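Local coordinates for protein endonuclease V (Bacillus subtilis, PDB 3GA2) that probably repairs deaminated DNA as a magnesium-dependent endonuclease that nicks the strand at the second phosphodiester bond 3' to a deoxyinosine, at residues L91-L96 and A129-F134; I143-L148 and L221-T226; D154-E159 and A164-I169; R177-R182 and K186-S191. The protein carries 1 engineered substitution. All blocks are in the same frame, centred on the assembly; numbering follows the deposited sequence.

Interaction 1. Residues L91-L96 and A129-F134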
loop_
_atom_site.group_PDB
_atom_site.type_symbol
_atom_site.label_atom_id
_atom_site.label_comp_id
_atom_site.label_asym_id
_atom_site.label_seq_id
_atom_site.Cartn_x
_atom_site.Cartn_y
_atom_site.Cartn_z
ATOM N N LEU A 91 9.895 -7.089 -3.763
ATOM C CA LEU A 91 9.947 -5.635 -3.747
ATOM C C LEU A 91 9.686 -5.064 -2.356
ATOM O O LEU A 91 10.397 -4.169 -1.903
ATOM C CB LEU A 91 8.920 -5.069 -4.722
ATOM C CG LEU A 91 8.867 -3.545 -4.822
ATOM C CD1 LEU A 91 10.216 -3.011 -5.298
ATOM C CD2 LEU A 91 7.756 -3.139 -5.780
ATOM N N ALA A 92 8.665 -5.586 -1.685
ATOM C CA ALA A 92 8.300 -5.116 -0.355
ATOM C C ALA A 92 9.482 -5.037 0.606
ATOM O O ALA A 92 9.574 -4.106 1.409
ATOM C CB ALA A 92 7.217 -6.003 0.232
ATOM N N PHE A 93 10.387 -6.011 0.532
ATOM C CA PHE A 93 11.543 -6.012 1.425
ATOM C C PHE A 93 12.465 -4.819 1.198
ATOM O O PHE A 93 13.027 -4.276 2.149
ATOM C CB PHE A 93 12.344 -7.312 1.292
ATOM C CG PHE A 93 11.648 -8.515 1.865
ATOM C CD1 PHE A 93 10.640 -9.157 1.154
ATOM C CD2 PHE A 93 11.995 -9.002 3.123
ATOM C CE1 PHE A 93 9.988 -10.269 1.686
ATOM C CE2 PHE A 93 11.349 -10.111 3.662
ATOM C CZ PHE A 93 10.344 -10.748 2.942
ATOM N N ARG A 94 12.626 -4.401 -0.051
ATOM C CA ARG A 94 13.492 -3.260 -0.308
ATOM C C ARG A 94 12.767 -1.926 -0.211
ATOM O O ARG A 94 13.335 -0.881 -0.523
ATOM C CB ARG A 94 14.183 -3.387 -1.669
ATOM C CG ARG A 94 13.284 -3.643 -2.852
ATOM C CD ARG A 94 14.105 -3.596 -4.141
ATOM N NE ARG A 94 13.360 -4.081 -5.299
ATOM C CZ ARG A 94 13.076 -5.360 -5.525
ATOM N NH1 ARG A 94 13.476 -6.294 -4.671
ATOM N NH2 ARG A 94 12.391 -5.705 -6.608
ATOM N N GLU A 95 11.513 -1.960 0.230
ATOM C CA GLU A 95 10.734 -0.734 0.376
ATOM C C GLU A 95 10.468 -0.451 1.846
ATOM O O GLU A 95 10.470 0.698 2.270
ATOM C CB GLU A 95 9.396 -0.854 -0.355
ATOM C CG GLU A 95 9.509 -1.086 -1.843
ATOM C CD GLU A 95 8.152 -1.109 -2.518
ATOM O OE1 GLU A 95 7.296 -1.918 -2.105
ATOM O OE2 GLU A 95 7.945 -0.321 -3.463
ATOM N N LEU A 96 10.252 -1.514 2.613
ATOM C CA LEU A 96 9.962 -1.401 4.030
ATOM C C LEU A 96 10.891 -0.475 4.810
ATOM O O LEU A 96 10.423 0.356 5.590
ATOM C CB LEU A 96 9.932 -2.788 4.665
ATOM C CG LEU A 96 8.538 -3.407 4.826
ATOM C CD1 LEU A 96 7.724 -3.183 3.564
ATOM C CD2 LEU A 96 8.665 -4.900 5.131
ATOM N N ALA A 129 1.465 -3.810 1.321
ATOM C CA ALA A 129 0.453 -3.305 2.249
ATOM C C ALA A 129 0.267 -4.249 3.442
ATOM O O ALA A 129 0.161 -3.809 4.591
ATOM C CB ALA A 129 -0.883 -3.102 1.526
ATOM N N THR A 130 0.225 -5.547 3.169
ATOM C CA THR A 130 0.057 -6.529 4.229
ATOM C C THR A 130 1.317 -6.603 5.091
ATOM O O THR A 130 1.255 -6.537 6.321
ATOM C CB THR A 130 -0.250 -7.929 3.641
ATOM O OG1 THR A 130 -1.494 -7.883 2.930
ATOM C CG2 THR A 130 -0.346 -8.979 4.752
ATOM N N HIS A 131 2.459 -6.729 4.426
ATOM C CA HIS A 131 3.747 -6.823 5.093
ATOM C C HIS A 131 4.022 -5.616 6.003
ATOM O O HIS A 131 4.417 -5.780 7.159
ATOM C CB HIS A 131 4.858 -6.966 4.038
ATOM C CG HIS A 131 6.143 -7.517 4.574
ATOM N ND1 HIS A 131 7.152 -7.982 3.754
ATOM C CD2 HIS A 131 6.589 -7.674 5.843
ATOM C CE1 HIS A 131 8.162 -8.398 4.497
ATOM N NE2 HIS A 131 7.846 -8.223 5.768
ATOM N N ALA A 132 3.811 -4.410 5.485
ATOM C CA ALA A 132 4.039 -3.199 6.269
ATOM C C ALA A 132 3.158 -3.145 7.518
ATOM O O ALA A 132 3.549 -2.574 8.536
ATOM C CB ALA A 132 3.789 -1.964 5.407
ATOM N N ALA A 133 1.974 -3.743 7.442
ATOM C CA ALA A 133 1.050 -3.727 8.570
ATOM C C ALA A 133 1.675 -4.240 9.860
ATOM O O ALA A 133 1.450 -3.673 10.928
ATOM C CB ALA A 133 -0.190 -4.534 8.243
ATOM N N PHE A 134 2.459 -5.309 9.771
ATOM C CA PHE A 134 3.079 -5.853 10.971
ATOM C C PHE A 134 3.967 -4.822 11.655
ATOM O O PHE A 134 3.945 -4.696 12.877
ATOM C CB PHE A 134 3.885 -7.110 10.645
ATOM C CG PHE A 134 3.056 -8.227 10.090
ATOM C CD1 PHE A 134 2.984 -8.442 8.719
ATOM C CD2 PHE A 134 2.330 -9.051 10.936
ATOM C CE1 PHE A 134 2.197 -9.468 8.195
ATOM C CE2 PHE A 134 1.539 -10.081 10.425
ATOM C CZ PHE A 134 1.474 -10.287 9.051
#
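His-131 reaches out of helix 128-136 and presses its imidazole among Ala-92, Phe-93 and Leu-96. From CB onward, CG stands anti to the backbone N (chi1 -161°), which points the ring at the other segment. CG of His-131 is already 3.7 Å from CD2 of Leu-96. Next to it, ND1 has the CB of Ala-92 at 4.0 Å, an oblique approach. The outermost carbon, CE1, goes furthest: it sits 3.6 Å from CZ of Phe-93, above the phenyl face and displaced toward its rim. The rings therefore form a T-shaped (edge-to-face) pair, imidazole edge to phenyl face, with centroids 4.8 Å apart and planes at 74°. NE2 and CD2 of His-131 close the circuit beneath Leu-96, whose CD2 lies over one imidazole face in a CH-pi contact, 3.4 Å from the centroid and only 6° off the normal. Face and edge of one ring are thus used at once, which restricts its rotation. Further aromatic neighbours extend the cluster, His-7 meeting His-131 and Phe-17 standing edge-to-face with Phe-93, while Leu-24 of helix 14-25 also touches the imidazole. The result is a buried aromatic and aliphatic core between the helix-like turn leading into helix 96-105 and helix 128-136, on the helical layer of an RNase H-like alpha/beta fold.

Interaction 2. Residues I143-L148 and L221-T226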
loop_
_atom_site.group_PDB
_atom_site.type_symbol
_atom_site.label_atom_id
_atom_site.label_comp_id
_atom_site.label_asym_id
_atom_site.label_seq_id
_atom_site.Cartn_x
_atom_site.Cartn_y
_atom_site.Cartn_z
ATOM N N ILE A 143 -4.011 -0.641 -2.490
ATOM C CA ILE A 143 -4.635 0.016 -3.639
ATOM C C ILE A 143 -3.628 -0.090 -4.802
ATOM O O ILE A 143 -2.698 0.715 -4.895
ATOM C CB ILE A 143 -4.899 1.517 -3.363
ATOM C CG1 ILE A 143 -5.825 1.692 -2.154
ATOM C CG2 ILE A 143 -5.509 2.168 -4.600
ATOM C CD1 ILE A 143 -7.251 1.178 -2.372
ATOM N N ALA A 144 -3.811 -1.077 -5.674
ATOM C CA ALA A 144 -2.901 -1.276 -6.807
ATOM C C ALA A 144 -3.431 -0.696 -8.132
ATOM O O ALA A 144 -4.610 -0.838 -8.450
ATOM C CB ALA A 144 -2.600 -2.773 -6.970
ATOM N N LYS A 145 -2.547 -0.064 -8.906
ATOM C CA LYS A 145 -2.917 0.538 -10.191
ATOM C C LYS A 145 -2.879 -0.484 -11.319
ATOM O O LYS A 145 -3.448 -0.264 -12.385
ATOM C CB LYS A 145 -1.960 1.677 -10.550
ATOM C CG LYS A 145 -1.898 2.820 -9.557
ATOM C CD LYS A 145 -0.730 3.744 -9.892
ATOM C CE LYS A 145 -0.552 4.822 -8.845
ATOM N NZ LYS A 145 0.606 5.699 -9.151
ATOM N N THR A 146 -2.183 -1.592 -11.093
ATOM C CA THR A 146 -2.075 -2.630 -12.110
ATOM C C THR A 146 -2.440 -3.979 -11.519
ATOM O O THR A 146 -2.229 -4.232 -10.328
ATOM C CB THR A 146 -0.650 -2.719 -12.682
ATOM O OG1 THR A 146 0.255 -3.126 -11.650
ATOM C CG2 THR A 146 -0.210 -1.367 -13.233
ATOM N N TYR A 147 -2.975 -4.849 -12.366
ATOM C CA TYR A 147 -3.395 -6.169 -11.937
ATOM C C TYR A 147 -2.290 -7.210 -11.939
ATOM O O TYR A 147 -1.620 -7.421 -12.946
ATOM C CB TYR A 147 -4.537 -6.664 -12.822
ATOM C CG TYR A 147 -5.027 -8.050 -12.459
ATOM C CD1 TYR A 147 -5.668 -8.289 -11.244
ATOM C CD2 TYR A 147 -4.861 -9.120 -13.342
ATOM C CE1 TYR A 147 -6.140 -9.559 -10.917
ATOM C CE2 TYR A 147 -5.325 -10.394 -13.027
ATOM C CZ TYR A 147 -5.965 -10.605 -11.815
ATOM O OH TYR A 147 -6.435 -11.857 -11.512
ATOM N N LEU A 148 -2.119 -7.866 -10.797
ATOM C CA LEU A 148 -1.125 -8.920 -10.648
ATOM C C LEU A 148 -1.838 -10.249 -10.901
ATOM O O LEU A 148 -2.607 -10.715 -10.058
ATOM C CB LEU A 148 -0.557 -8.898 -9.228
ATOM C CG LEU A 148 0.525 -9.936 -8.918
ATOM C CD1 LEU A 148 1.742 -9.694 -9.803
ATOM C CD2 LEU A 148 0.911 -9.842 -7.449
ATOM N N LEU A 221 -2.526 11.917 -3.117
ATOM C CA LEU A 221 -1.652 12.966 -2.610
ATOM C C LEU A 221 -0.231 12.450 -2.384
ATOM O O LEU A 221 0.740 13.123 -2.720
ATOM C CB LEU A 221 -2.225 13.566 -1.315
ATOM C CG LEU A 221 -3.492 14.393 -1.570
ATOM C CD1 LEU A 221 -4.055 14.946 -0.273
ATOM C CD2 LEU A 221 -3.154 15.530 -2.536
ATOM N N ALA A 222 -0.102 11.252 -1.830
ATOM C CA ALA A 222 1.221 10.694 -1.585
ATOM C C ALA A 222 1.952 10.491 -2.910
ATOM O O ALA A 222 3.134 10.804 -3.030
ATOM C CB ALA A 222 1.107 9.368 -0.838
ATOM N N ASP A 223 1.244 9.963 -3.902
ATOM C CA ASP A 223 1.822 9.722 -5.216
ATOM C C ASP A 223 2.361 11.029 -5.806
ATOM O O ASP A 223 3.500 11.091 -6.259
ATOM C CB ASP A 223 0.761 9.107 -6.136
ATOM C CG ASP A 223 1.325 8.654 -7.469
ATOM O OD1 ASP A 223 2.494 8.217 -7.512
ATOM O OD2 ASP A 223 0.586 8.717 -8.473
ATOM N N LEU A 224 1.542 12.074 -5.788
ATOM C CA LEU A 224 1.954 13.364 -6.317
ATOM C C LEU A 224 3.141 13.927 -5.538
ATOM O O LEU A 224 3.998 14.600 -6.105
ATOM C CB LEU A 224 0.795 14.360 -6.260
ATOM C CG LEU A 224 -0.416 14.104 -7.160
ATOM C CD1 LEU A 224 -1.524 15.083 -6.813
ATOM C CD2 LEU A 224 -0.019 14.249 -8.622
ATOM N N GLU A 225 3.192 13.650 -4.241
ATOM C CA GLU A 225 4.277 14.155 -3.410
ATOM C C GLU A 225 5.598 13.437 -3.699
ATOM O O GLU A 225 6.659 14.064 -3.742
ATOM C CB GLU A 225 3.910 14.018 -1.932
ATOM C CG GLU A 225 4.898 14.669 -0.990
ATOM C CD GLU A 225 4.795 16.178 -0.974
ATOM O OE1 GLU A 225 5.816 16.832 -0.675
ATOM O OE2 GLU A 225 3.698 16.719 -1.241
ATOM N N THR A 226 5.534 12.123 -3.899
ATOM C CA THR A 226 6.729 11.337 -4.195
ATOM C C THR A 226 7.315 11.768 -5.537
ATOM O O THR A 226 8.532 11.756 -5.729
ATOM C CB THR A 226 6.416 9.829 -4.267
ATOM O OG1 THR A 226 5.436 9.589 -5.283
ATOM C CG2 THR A 226 5.889 9.327 -2.936
#
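A single salt bridge joins Lys-145, just past the end of strand 140-144, to Asp-223 on helix 217-235. NZ donates to OD2 of Asp-223 at 3.1 Å, and it arrives from above the carboxylate, 59° out of its plane. The two side chains come from opposite directions. Lys-145 is extended beyond CG, so it spans most of the gap between backbones whose nearest CA atoms, those of Lys-145 and Asp-223, are 11.5 Å apart. Asp-223 meets it with CG anti to its own N (chi1 -172°).

A second kind of bond belongs to the helix itself: OG1 of Thr-226, three residues on, donates back to the carbonyl O of Asp-223 at 2.6 Å.

The charges continue beyond this pair. Lys-145 NZ also forms a salt bridge with Asp-116, and OD1 of Asp-223 lies close to OD1 of Asp-46; Asp-46 and Asp-116 are the predicted magnesium ligands. Replacing Asp-223 with an alanine would probably leave the ammonium group of Lys-145 without its mate on the helix, held by Asp-116 alone of the two carboxylates. An ammonium group between carboxylates from a strand and from a helix probably offsets the negative charge gathered at the predicted metal site.

Interaction 3. Residues D154-E159 and A164-I169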
loop_
_atom_site.group_PDB
_atom_site.type_symbol
_atom_site.label_atom_id
_atom_site.label_comp_id
_atom_site.label_asym_id
_atom_site.label_seq_id
_atom_site.Cartn_x
_atom_site.Cartn_y
_atom_site.Cartn_z
ATOM N N ASP A 154 -7.709 -14.588 -14.240
ATOM C CA ASP A 154 -8.001 -13.251 -14.718
ATOM C C ASP A 154 -9.225 -12.726 -13.987
ATOM O O ASP A 154 -10.087 -13.496 -13.566
ATOM C CB ASP A 154 -8.251 -13.265 -16.225
ATOM C CG ASP A 154 -8.521 -11.883 -16.779
ATOM O OD1 ASP A 154 -7.700 -10.969 -16.539
ATOM O OD2 ASP A 154 -9.554 -11.709 -17.459
ATOM N N PHE A 155 -9.297 -11.411 -13.837
ATOM C CA PHE A 155 -10.415 -10.801 -13.141
ATOM C C PHE A 155 -11.549 -10.470 -14.095
ATOM O O PHE A 155 -11.367 -10.443 -15.315
ATOM C CB PHE A 155 -9.951 -9.529 -12.426
ATOM C CG PHE A 155 -9.563 -8.415 -13.354
ATOM C CD1 PHE A 155 -10.520 -7.521 -13.823
ATOM C CD2 PHE A 155 -8.239 -8.257 -13.758
ATOM C CE1 PHE A 155 -10.168 -6.486 -14.677
ATOM C CE2 PHE A 155 -7.875 -7.223 -14.615
ATOM C CZ PHE A 155 -8.841 -6.333 -15.077
ATOM N N VAL A 156 -12.727 -10.235 -13.529
ATOM C CA VAL A 156 -13.896 -9.876 -14.314
ATOM C C VAL A 156 -13.983 -8.361 -14.289
ATOM O O VAL A 156 -13.933 -7.750 -13.222
ATOM C CB VAL A 156 -15.188 -10.465 -13.713
ATOM C CG1 VAL A 156 -16.398 -9.948 -14.478
ATOM C CG2 VAL A 156 -15.142 -11.981 -13.768
ATOM N N THR A 157 -14.093 -7.755 -15.463
ATOM C CA THR A 157 -14.182 -6.306 -15.538
ATOM C C THR A 157 -15.425 -5.837 -14.795
ATOM O O THR A 157 -16.528 -6.312 -15.052
ATOM C CB THR A 157 -14.258 -5.823 -16.990
ATOM O OG1 THR A 157 -13.084 -6.243 -17.694
ATOM C CG2 THR A 157 -14.356 -4.305 -17.035
ATOM N N PRO A 158 -15.255 -4.902 -13.852
ATOM C CA PRO A 158 -16.385 -4.384 -13.078
ATOM C C PRO A 158 -17.229 -3.461 -13.938
ATOM O O PRO A 158 -16.792 -3.025 -15.002
ATOM C CB PRO A 158 -15.703 -3.655 -11.927
ATOM C CG PRO A 158 -14.478 -3.095 -12.592
ATOM C CD PRO A 158 -13.991 -4.265 -13.437
ATOM N N GLU A 159 -18.441 -3.168 -13.484
ATOM C CA GLU A 159 -19.327 -2.293 -14.234
ATOM C C GLU A 159 -18.706 -0.908 -14.386
ATOM O O GLU A 159 -17.765 -0.557 -13.675
ATOM C CB GLU A 159 -20.683 -2.183 -13.532
ATOM C CG GLU A 159 -21.727 -1.485 -14.382
ATOM C CD GLU A 159 -21.967 -2.204 -15.699
ATOM O OE1 GLU A 159 -22.188 -1.516 -16.721
ATOM O OE2 GLU A 159 -21.936 -3.455 -15.707
ATOM N N ALA A 164 -18.586 0.165 -8.409
ATOM C CA ALA A 164 -18.808 -1.195 -8.897
ATOM C C ALA A 164 -17.557 -2.037 -8.680
ATOM O O ALA A 164 -16.445 -1.525 -8.747
ATOM C CB ALA A 164 -19.167 -1.168 -10.382
ATOM N N TYR A 165 -17.734 -3.329 -8.436
ATOM C CA TYR A 165 -16.583 -4.187 -8.207
ATOM C C TYR A 165 -16.869 -5.642 -8.525
ATOM O O TYR A 165 -18.014 -6.038 -8.715
ATOM C CB TYR A 165 -16.142 -4.064 -6.744
ATOM C CG TYR A 165 -17.124 -4.665 -5.762
ATOM C CD1 TYR A 165 -17.070 -6.016 -5.448
ATOM C CD2 TYR A 165 -18.116 -3.890 -5.162
ATOM C CE1 TYR A 165 -17.969 -6.588 -4.565
ATOM C CE2 TYR A 165 -19.031 -4.455 -4.269
ATOM C CZ TYR A 165 -18.947 -5.807 -3.976
ATOM O OH TYR A 165 -19.821 -6.398 -3.095
ATOM N N THR A 166 -15.804 -6.433 -8.594
ATOM C CA THR A 166 -15.916 -7.859 -8.838
ATOM C C THR A 166 -14.860 -8.486 -7.949
ATOM O O THR A 166 -13.791 -7.910 -7.757
ATOM C CB THR A 166 -15.617 -8.235 -10.312
ATOM O OG1 THR A 166 -14.264 -7.881 -10.630
ATOM C CG2 THR A 166 -16.573 -7.513 -11.255
ATOM N N ASP A 167 -15.162 -9.652 -7.392
ATOM C CA ASP A 167 -14.209 -10.327 -6.526
ATOM C C ASP A 167 -13.215 -11.106 -7.367
ATOM O O ASP A 167 -13.594 -11.776 -8.327
ATOM C CB ASP A 167 -14.909 -11.310 -5.579
ATOM C CG ASP A 167 -15.719 -10.620 -4.507
ATOM O OD1 ASP A 167 -15.360 -9.489 -4.123
ATOM O OD2 ASP A 167 -16.705 -11.217 -4.030
ATOM N N ILE A 168 -11.943 -11.003 -7.007
ATOM C CA ILE A 168 -10.900 -11.730 -7.706
ATOM C C ILE A 168 -10.733 -12.995 -6.882
ATOM O O ILE A 168 -10.222 -12.947 -5.766
ATOM C CB ILE A 168 -9.598 -10.935 -7.708
ATOM C CG1 ILE A 168 -9.832 -9.591 -8.394
ATOM C CG2 ILE A 168 -8.496 -11.730 -8.409
ATOM C CD1 ILE A 168 -8.728 -8.579 -8.157
ATOM N N ILE A 169 -11.188 -14.119 -7.423
ATOM C CA ILE A 169 -11.119 -15.378 -6.705
ATOM C C ILE A 169 -10.124 -16.355 -7.322
ATOM O O ILE A 169 -10.094 -16.552 -8.538
ATOM C CB ILE A 169 -12.523 -16.020 -6.618
ATOM C CG1 ILE A 169 -13.529 -14.984 -6.094
ATOM C CG2 ILE A 169 -12.490 -17.225 -5.680
ATOM C CD1 ILE A 169 -14.948 -15.501 -5.925
HETATM O O HOH W 1 -13.056 -10.308 -10.859
HETATM O O HOH W 2 -19.170 -4.775 -11.277
#
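OG1 of Thr-166 works as both donor and acceptor. It donates to O of Val-156 at 2.6 Å, in the carbonyl plane with a C=O...donor angle of 146°, and it accepts from water 1, whose oxygen is 2.7 Å from OG1. A chi1 of 62° sets the hydroxyl between N and the carbonyl carbon, with CG2 anti to the carbonyl carbon and against Val-156 and Pro-158.

That water is a hub: it takes the N-H of Val-156 at 2.7 Å and gives its other proton to O of Asp-167. Toward the other end, water 2 accepts from N of Glu-159 at 2.8 Å and donates to O of Tyr-165 at 3.1 Å. No backbone hydrogen bond crosses directly between the segments, although they run antiparallel, 171° apart.

Carbon contacts fill in between these polar links. CG2 of Thr-166 lies 3.6 Å from CA of Pro-158 and also touches Val-156 CG1, the two side chains crossing at about a right angle. Near the turn, CB of Ala-164 meets CB of Glu-159 at 3.6 Å. At the far end, CB of Phe-155 rests against CG1 of Ile-168, while the phenyl ring leads away to stack edge-to-face with Tyr-147 and Phe-189.

On its other flank strand 165-170 is hydrogen-bonded to strand 173-179, for example Thr-166 with Ala-178. Residues 154-159 thus line the outermost strand without direct strand pairing: Val-156 N and O and Glu-159 N are met by the threonine hydroxyl and two waters, while the carbonyls of Pro-158 and Glu-159 bond to Arg-180.

Interaction 4. Residues R177-R182 and K186-S191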
loop_
_atom_site.group_PDB
_atom_site.type_symbol
_atom_site.label_atom_id
_atom_site.label_comp_id
_atom_site.label_asym_id
_atom_site.label_seq_id
_atom_site.Cartn_x
_atom_site.Cartn_y
_atom_site.Cartn_z
ATOM N N ARG A 177 -10.444 -7.274 -4.884
ATOM C CA ARG A 177 -11.481 -6.857 -5.822
ATOM C C ARG A 177 -10.975 -5.935 -6.931
ATOM O O ARG A 177 -10.000 -5.203 -6.751
ATOM C CB ARG A 177 -12.616 -6.140 -5.071
ATOM C CG ARG A 177 -13.433 -7.034 -4.143
ATOM C CD ARG A 177 -14.446 -6.252 -3.309
ATOM N NE ARG A 177 -15.299 -7.145 -2.525
ATOM C CZ ARG A 177 -16.147 -6.743 -1.583
ATOM N NH1 ARG A 177 -16.263 -5.450 -1.297
ATOM N NH2 ARG A 177 -16.884 -7.631 -0.928
ATOM N N ALA A 178 -11.634 -5.990 -8.085
ATOM C CA ALA A 178 -11.301 -5.106 -9.195
ATOM C C ALA A 178 -12.360 -4.048 -8.936
ATOM O O ALA A 178 -13.556 -4.343 -8.964
ATOM C CB ALA A 178 -11.539 -5.796 -10.528
ATOM N N LEU A 179 -11.919 -2.828 -8.661
ATOM C CA LEU A 179 -12.839 -1.756 -8.312
ATOM C C LEU A 179 -12.811 -0.529 -9.204
ATOM O O LEU A 179 -11.753 0.050 -9.455
ATOM C CB LEU A 179 -12.572 -1.328 -6.864
ATOM C CG LEU A 179 -13.395 -0.180 -6.274
ATOM C CD1 LEU A 179 -14.850 -0.592 -6.174
ATOM C CD2 LEU A 179 -12.842 0.195 -4.909
ATOM N N ARG A 180 -13.998 -0.138 -9.655
ATOM C CA ARG A 180 -14.177 1.033 -10.499
ATOM C C ARG A 180 -14.316 2.233 -9.569
ATOM O O ARG A 180 -15.390 2.476 -9.023
ATOM C CB ARG A 180 -15.457 0.897 -11.329
ATOM C CG ARG A 180 -15.633 1.978 -12.383
ATOM C CD ARG A 180 -14.777 1.693 -13.609
ATOM N NE ARG A 180 -15.221 0.485 -14.296
ATOM C CZ ARG A 180 -14.659 -0.009 -15.396
ATOM N NH1 ARG A 180 -13.617 0.597 -15.949
ATOM N NH2 ARG A 180 -15.148 -1.113 -15.944
ATOM N N THR A 181 -13.237 2.979 -9.374
ATOM C CA THR A 181 -13.297 4.142 -8.504
ATOM C C THR A 181 -13.787 5.337 -9.294
ATOM O O THR A 181 -14.660 6.076 -8.846
ATOM C CB THR A 181 -11.934 4.455 -7.898
ATOM O OG1 THR A 181 -10.929 4.346 -8.909
ATOM C CG2 THR A 181 -11.633 3.490 -6.766
ATOM N N ARG A 182 -13.222 5.525 -10.477
ATOM C CA ARG A 182 -13.628 6.624 -11.336
ATOM C C ARG A 182 -14.332 5.959 -12.517
ATOM O O ARG A 182 -13.789 5.041 -13.138
ATOM C CB ARG A 182 -12.394 7.411 -11.777
ATOM C CG ARG A 182 -12.691 8.648 -12.586
ATOM C CD ARG A 182 -11.401 9.320 -12.976
ATOM N NE ARG A 182 -11.609 10.404 -13.927
ATOM C CZ ARG A 182 -10.642 10.932 -14.669
ATOM N NH1 ARG A 182 -9.399 10.471 -14.565
ATOM N NH2 ARG A 182 -10.916 11.914 -15.515
ATOM N N LYS A 186 -9.839 3.266 -16.061
ATOM C CA LYS A 186 -9.265 2.014 -15.573
ATOM C C LYS A 186 -9.527 1.803 -14.090
ATOM O O LYS A 186 -9.310 2.694 -13.274
ATOM C CB LYS A 186 -7.755 1.979 -15.825
ATOM C CG LYS A 186 -7.092 0.648 -15.478
ATOM C CD LYS A 186 -5.606 0.697 -15.796
ATOM C CE LYS A 186 -4.914 -0.630 -15.540
ATOM N NZ LYS A 186 -3.450 -0.528 -15.823
ATOM N N PRO A 187 -9.996 0.610 -13.717
ATOM C CA PRO A 187 -10.265 0.353 -12.303
ATOM C C PRO A 187 -8.981 0.131 -11.514
ATOM O O PRO A 187 -7.897 0.008 -12.089
ATOM C CB PRO A 187 -11.143 -0.893 -12.348
ATOM C CG PRO A 187 -10.592 -1.632 -13.524
ATOM C CD PRO A 187 -10.395 -0.539 -14.548
ATOM N N ILE A 188 -9.103 0.114 -10.194
ATOM C CA ILE A 188 -7.951 -0.138 -9.350
ATOM C C ILE A 188 -8.160 -1.521 -8.750
ATOM O O ILE A 188 -9.248 -2.090 -8.845
ATOM C CB ILE A 188 -7.818 0.893 -8.215
ATOM C CG1 ILE A 188 -9.116 0.959 -7.409
ATOM C CG2 ILE A 188 -7.438 2.252 -8.794
ATOM C CD1 ILE A 188 -8.939 1.558 -6.040
ATOM N N PHE A 189 -7.114 -2.061 -8.138
ATOM C CA PHE A 189 -7.204 -3.377 -7.546
ATOM C C PHE A 189 -7.019 -3.318 -6.051
ATOM O O PHE A 189 -5.942 -3.041 -5.543
ATOM C CB PHE A 189 -6.206 -4.296 -8.237
ATOM C CG PHE A 189 -6.428 -4.360 -9.705
ATOM C CD1 PHE A 189 -5.738 -3.507 -10.564
ATOM C CD2 PHE A 189 -7.432 -5.169 -10.224
ATOM C CE1 PHE A 189 -6.051 -3.453 -11.918
ATOM C CE2 PHE A 189 -7.755 -5.123 -11.577
ATOM C CZ PHE A 189 -7.064 -4.259 -12.426
ATOM N N LEU A 190 -8.121 -3.586 -5.367
ATOM C CA LEU A 190 -8.212 -3.523 -3.926
ATOM C C LEU A 190 -8.008 -4.829 -3.202
ATOM O O LEU A 190 -8.547 -5.865 -3.598
ATOM C CB LEU A 190 -9.587 -2.975 -3.546
ATOM C CG LEU A 190 -9.932 -2.918 -2.050
ATOM C CD1 LEU A 190 -9.277 -1.686 -1.441
ATOM C CD2 LEU A 190 -11.455 -2.840 -1.858
ATOM N N SER A 191 -7.239 -4.769 -2.126
ATOM C CA SER A 191 -7.013 -5.940 -1.297
ATOM C C SER A 191 -6.823 -5.467 0.125
ATOM O O SER A 191 -6.379 -4.342 0.368
ATOM C CB SER A 191 -5.779 -6.729 -1.752
ATOM O OG SER A 191 -4.586 -5.994 -1.576
HETATM O O HOH W 3 -11.930 3.392 -11.819
#
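Backbone bonds pair Arg-177 with Leu-190 and Leu-179 with Ile-188 in the antiparallel hairpin of strands 173-179 and 188-194. N of Arg-177 donates to O of Leu-190 at 2.7 Å, and N of Leu-179 to O of Ile-188 at 2.8 Å with an N-H...O angle of 172°; each bond is returned by its partner. At the non-hydrogen-bonded pair of Ala-178 and Phe-189, CA of Phe-189 adds a CA-H...O contact to O of Arg-177 at 3.4 Å.

Apolar contacts lie on both faces. CB of Ala-178 touches CE2 of Phe-189 at 4.0 Å; on the opposite face, Leu-179 packs beside Ile-188. CG2 of Thr-181 and CD1 of Ile-188 are pressed to a tight 3.4 Å. Swapping Thr-181 for a glycine would probably open a gap over that isoleucine and deprive Arg-214 O of the hydroxyl bonded to it.

Among charged groups, Arg-180 is bent at chi2 and chi3 so that NH1 lies 3.7 Å from CD of Pro-187. Its guanidinium bonds carbonyls of Pro-158, Glu-159 and Val-185. The cation is thus spent on neutral oxygens, tying the turn end of the hairpin to the loop preceding strand 165-170.

In the fold
Interactions 2, 3 and 4 reach one mixed sheet, where strands 140-144, 188-194, 173-179 and 165-170 lie side by side in that order. Interactions 3 and 4 are closest, with centres about 8 Å apart, and are bridged by Arg-180. The centre of interaction 2 is about 12 Å from that of interaction 4; its chain loop encloses interactions 3 and 4 in sequence. Interaction 1 comes first, its centre about 15 Å from that of interaction 2, and helix 128-136 leads into strand 140-144. Interactions 3 and 4 build one edge of the sheet, interaction 2 joins the end of interior strand 140-144 to helix 217-235 beside the predicted magnesium site, and interaction 1 packs the helical side.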